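Local structure of chromosome replication initiation inhibitor protein (Agrobacterium tumefaciens, 3FD3) at residues Ser22-Thr25 with Gly26-Tyr30; Ala35-Gln39 with Asp40-Glu44. The protein probably regulates transcription as a LysR-family DNA-binding factor, of which this chain is the C-terminal part carrying the substrate-binding domain. All blocks are in the same frame, centred on the assembly; numbering follows the deposited sequence.

Contact 1 (Ser22-Thr25 with Gly26-Tyr30)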
loop_
_atom_site.group_PDB
_atom_site.type_symbol
_atom_site.label_atom_id
_atom_site.label_comp_id
_atom_site.label_asym_id
_atom_site.label_seq_id
_atom_site.Cartn_x
_atom_site.Cartn_y
_atom_site.Cartn_z
ATOM N N SER A 22 -4.708 -7.205 14.700
ATOM C CA SER A 22 -6.130 -7.502 14.762
ATOM C C SER A 22 -6.423 -8.527 15.865
ATOM O O SER A 22 -7.496 -8.504 16.477
ATOM C CB SER A 22 -6.696 -7.950 13.415
ATOM O OG SER A 22 -6.147 -9.178 12.986
ATOM N N LYS A 23 -5.469 -9.410 16.129
ATOM C CA LYS A 23 -5.636 -10.375 17.216
ATOM C C LYS A 23 -5.748 -9.595 18.511
ATOM O O LYS A 23 -6.557 -9.924 19.381
ATOM C CB LYS A 23 -4.453 -11.340 17.326
ATOM C CG LYS A 23 -4.311 -12.363 16.186
ATOM C CD LYS A 23 -2.999 -13.182 16.344
ATOM C CE LYS A 23 -2.634 -13.931 15.071
ATOM N NZ LYS A 23 -1.434 -14.814 15.278
ATOM N N PHE A 24 -4.897 -8.586 18.661
ATOM C CA PHE A 24 -4.911 -7.754 19.868
ATOM C C PHE A 24 -6.181 -6.893 19.986
ATOM O O PHE A 24 -6.861 -6.897 21.044
ATOM C CB PHE A 24 -3.673 -6.853 19.928
ATOM C CG PHE A 24 -3.688 -5.925 21.090
ATOM C CD1 PHE A 24 -3.550 -6.426 22.377
ATOM C CD2 PHE A 24 -3.840 -4.566 20.907
ATOM C CE1 PHE A 24 -3.567 -5.585 23.479
ATOM C CE2 PHE A 24 -3.861 -3.713 22.022
ATOM C CZ PHE A 24 -3.726 -4.225 23.284
ATOM N N THR A 25 -6.516 -6.168 18.918
ATOM C CA THR A 25 -7.688 -5.294 18.980
ATOM C C THR A 25 -9.002 -6.080 19.133
ATOM O O THR A 25 -9.933 -5.575 19.747
ATOM C CB THR A 25 -7.772 -4.331 17.794
ATOM O OG1 THR A 25 -7.903 -5.069 16.577
ATOM C CG2 THR A 25 -6.518 -3.441 17.779
ATOM N N GLY A 26 -9.041 -7.319 18.653
ATOM C CA GLY A 26 -10.239 -8.156 18.747
ATOM C C GLY A 26 -10.593 -8.520 20.188
ATOM O O GLY A 26 -11.754 -8.797 20.496
ATOM N N GLY A 27 -9.597 -8.501 21.061
ATOM C CA GLY A 27 -9.775 -8.892 22.460
ATOM C C GLY A 27 -9.727 -7.733 23.444
ATOM O O GLY A 27 -9.824 -7.946 24.656
ATOM N N SER A 28 -9.585 -6.512 22.933
ATOM C CA SER A 28 -9.507 -5.337 23.773
ATOM C C SER A 28 -10.282 -4.141 23.209
ATOM O O SER A 28 -10.930 -4.215 22.143
ATOM C CB SER A 28 -8.063 -4.963 23.962
ATOM O OG SER A 28 -7.582 -4.395 22.759
ATOM N N ASP A 29 -10.244 -3.049 23.967
ATOM C CA ASP A 29 -10.994 -1.854 23.622
ATOM C C ASP A 29 -10.147 -0.821 22.904
ATOM O O ASP A 29 -10.670 0.236 22.523
ATOM C CB ASP A 29 -11.590 -1.251 24.894
ATOM C CG ASP A 29 -12.648 -2.137 25.478
ATOM O OD1 ASP A 29 -13.307 -2.821 24.662
ATOM O OD2 ASP A 29 -12.819 -2.160 26.723
ATOM N N TYR A 30 -8.867 -1.127 22.683
ATOM C CA TYR A 30 -7.971 -0.157 22.092
ATOM C C TYR A 30 -8.262 0.092 20.625
ATOM O O TYR A 30 -8.685 -0.806 19.880
ATOM C CB TYR A 30 -6.524 -0.617 22.220
ATOM C CG TYR A 30 -6.012 -0.584 23.630
ATOM C CD1 TYR A 30 -5.627 0.621 24.212
ATOM C CD2 TYR A 30 -5.853 -1.751 24.363
ATOM C CE1 TYR A 30 -5.121 0.670 25.508
ATOM C CE2 TYR A 30 -5.324 -1.713 25.665
ATOM C CZ TYR A 30 -4.961 -0.492 26.220
ATOM O OH TYR A 30 -4.453 -0.405 27.506
#

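Contact 2 (Ala35-Gln39 with Asp40-Glu44)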
loop_
_atom_site.group_PDB
_atom_site.type_symbol
_atom_site.label_atom_id
_atom_site.label_comp_id
_atom_site.label_asym_id
_atom_site.label_seq_id
_atom_site.Cartn_x
_atom_site.Cartn_y
_atom_site.Cartn_z
ATOM N N ALA A 35 1.192 4.226 11.847
ATOM C CA ALA A 35 2.044 5.111 11.062
ATOM C C ALA A 35 2.986 4.245 10.245
ATOM O O ALA A 35 3.639 3.315 10.772
ATOM C CB ALA A 35 2.849 6.071 11.990
ATOM N N VAL A 36 3.072 4.514 8.951
ATOM C CA VAL A 36 3.883 3.681 8.086
ATOM C C VAL A 36 5.167 4.462 7.806
ATOM O O VAL A 36 5.126 5.585 7.294
ATOM C CB VAL A 36 3.130 3.337 6.770
ATOM C CG1 VAL A 36 3.980 2.406 5.860
ATOM C CG2 VAL A 36 1.739 2.773 7.065
ATOM N N ASP A 37 6.306 3.892 8.157
ATOM C CA ASP A 37 7.555 4.600 8.083
ATOM C C ASP A 37 8.377 3.933 7.016
ATOM O O ASP A 37 8.762 2.776 7.176
ATOM C CB ASP A 37 8.317 4.481 9.390
ATOM C CG ASP A 37 9.699 5.095 9.308
ATOM O OD1 ASP A 37 9.870 6.092 8.557
ATOM O OD2 ASP A 37 10.596 4.552 9.970
ATOM N N ASP A 38 8.652 4.603 5.916
ATOM C CA ASP A 38 9.716 4.095 5.041
ATOM C C ASP A 38 10.685 5.201 4.670
ATOM O O ASP A 38 11.353 5.135 3.642
ATOM C CB ASP A 38 9.145 3.372 3.822
ATOM C CG ASP A 38 8.162 2.281 4.214
ATOM O OD1 ASP A 38 8.588 1.263 4.804
ATOM O OD2 ASP A 38 6.966 2.471 3.953
ATOM N N GLN A 39 10.761 6.207 5.540
ATOM C CA GLN A 39 11.804 7.237 5.471
ATOM C C GLN A 39 12.760 7.153 6.675
ATOM O O GLN A 39 13.525 8.092 6.922
ATOM C CB GLN A 39 11.177 8.624 5.419
ATOM C CG GLN A 39 10.330 8.890 4.162
ATOM C CD GLN A 39 11.163 9.055 2.930
ATOM O OE1 GLN A 39 12.379 9.243 3.008
ATOM N NE2 GLN A 39 10.520 9.001 1.772
ATOM N N ASP A 40 12.720 6.031 7.402
ATOM C CA ASP A 40 13.617 5.783 8.521
ATOM C C ASP A 40 13.452 6.853 9.635
ATOM O O ASP A 40 14.436 7.370 10.167
ATOM C CB ASP A 40 15.065 5.721 8.009
ATOM C CG ASP A 40 16.016 5.117 9.016
ATOM O OD1 ASP A 40 15.548 4.330 9.878
ATOM O OD2 ASP A 40 17.230 5.452 8.955
ATOM N N HIS A 41 12.207 7.213 9.938
ATOM C CA HIS A 41 11.907 8.146 11.014
ATOM C C HIS A 41 11.498 7.459 12.306
ATOM O O HIS A 41 11.282 8.127 13.317
ATOM C CB HIS A 41 10.799 9.105 10.607
ATOM C CG HIS A 41 11.203 10.043 9.519
ATOM N ND1 HIS A 41 12.426 10.680 9.509
ATOM C CD2 HIS A 41 10.560 10.435 8.397
ATOM C CE1 HIS A 41 12.520 11.424 8.420
ATOM N NE2 HIS A 41 11.402 11.288 7.727
ATOM N N THR A 42 11.375 6.129 12.277
ATOM C CA THR A 42 10.831 5.412 13.445
ATOM C C THR A 42 11.596 5.695 14.719
ATOM O O THR A 42 10.974 5.893 15.780
ATOM C CB THR A 42 10.778 3.891 13.199
ATOM O OG1 THR A 42 9.776 3.637 12.223
ATOM C CG2 THR A 42 10.438 3.120 14.499
ATOM N N VAL A 43 12.928 5.747 14.630
ATOM C CA VAL A 43 13.755 6.018 15.816
ATOM C C VAL A 43 13.448 7.383 16.442
ATOM O O VAL A 43 13.289 7.492 17.655
ATOM C CB VAL A 43 15.272 5.910 15.495
ATOM C CG1 VAL A 43 16.110 6.551 16.594
ATOM C CG2 VAL A 43 15.644 4.416 15.287
ATOM N N GLU A 44 13.335 8.407 15.603
ATOM C CA GLU A 44 12.950 9.740 16.057
ATOM C C GLU A 44 11.552 9.749 16.680
ATOM O O GLU A 44 11.338 10.345 17.740
ATOM C CB GLU A 44 13.005 10.742 14.900
ATOM C CG GLU A 44 14.389 10.838 14.235
ATOM C CD GLU A 44 14.533 9.936 12.978
ATOM O OE1 GLU A 44 14.536 10.514 11.841
ATOM O OE2 GLU A 44 14.626 8.673 13.138
HETATM O O HOH W 1 12.160 3.267 7.412
#

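Contact 1 (Ser22-Thr25 with Gly26-Tyr30)
The rings of Phe24 and Tyr30 lie almost parallel, planes at 22°, but are slid so far past each other that they barely overlap, their centroids 5.6 Å apart. The touch is made by one corner of each: Phe24 CZ comes to 3.4 Å from Tyr30 CD2. Phe24 reaches this place because its CG stands anti to the backbone N (chi1 176°), which carries the ring forward along the chain although its CB leaves the helix facing away from the following loop. Over one face of the Phe24 ring, toward its rim, sits Ser28 OG. Ser28 OG donates to Phe24 O at 3.1 Å, and Gly27 N donates to the same oxygen at 3.2 Å from the opposite face of the carbonyl plane. Here the chain passes from helix 17-26 of the substrate-binding domain into the loop before strand 31-36; an i to i-4 bond runs from Gly26 N to Ser22 O, 2.9 Å. Leu4 of strand 3-8 touches both aromatic side chains, and Leu192 of helix 190-203 packs on Phe24. Thr25 CG2 lies 4.0 Å from Tyr30 O, and Thr25 also packs on Met145 of the second subunit.

Contact 2 (Ala35-Gln39 with Asp40-Glu44)
An Asx turn at Asp37 lies in the connection between strand 31-36 and helix 42-47 of the substrate-binding domain. Asp37 OD1 accepts from Gln39 N at 3.1 Å, which closes the turn, and from His41 N at 2.9 Å. The two donors come from opposite faces of the carboxylate plane, and the His41 bond is nearly straight at 174°. Asp37 OD2 grips the first turn of the helix: Thr42 OG1 donates to it at 2.6 Å on the anti side, tilted out of the plane, while Thr42 N reaches it at 2.9 Å from above the plane. Four donors thus hold this buried carboxylate, which probably favours its charged form. A chi1 of 174° swings the carboxylate of Asp37 away from its own N and across the loop to meet them. Asp40 OD1 bonds to His58 NE2. The His41 ring lies over the preceding turn, Gln39 O standing 3.7 Å above its centre on one face, and Gln39 CB approaches His41 NE2 to 3.5 Å. In the plane of that ring, His41 ND1 donates to Glu44 OE1 at 3.1 Å, with an N-H...O angle of 175°.

Overall arrangement
Contacts 1 and 2 follow each other along the chain, at the two ends of strand 31-36: residues 22-30 lead out of helix 17-26 into the strand, and residues 35-44 lead from it into helix 42-47. Their centres are 24 Å apart and their nearest atoms about 12 Å, so they do not touch. Strand 31-36 is an outermost strand of the mixed six-stranded sheet within this chain and runs parallel to strand 3-8, whose Leu4 meets contact 1 and whose Thr8 bonds to the backbone of contact 2. The two turns therefore frame one helix-strand-helix unit of the substrate-binding domain, and residues in both pack against the second subunit.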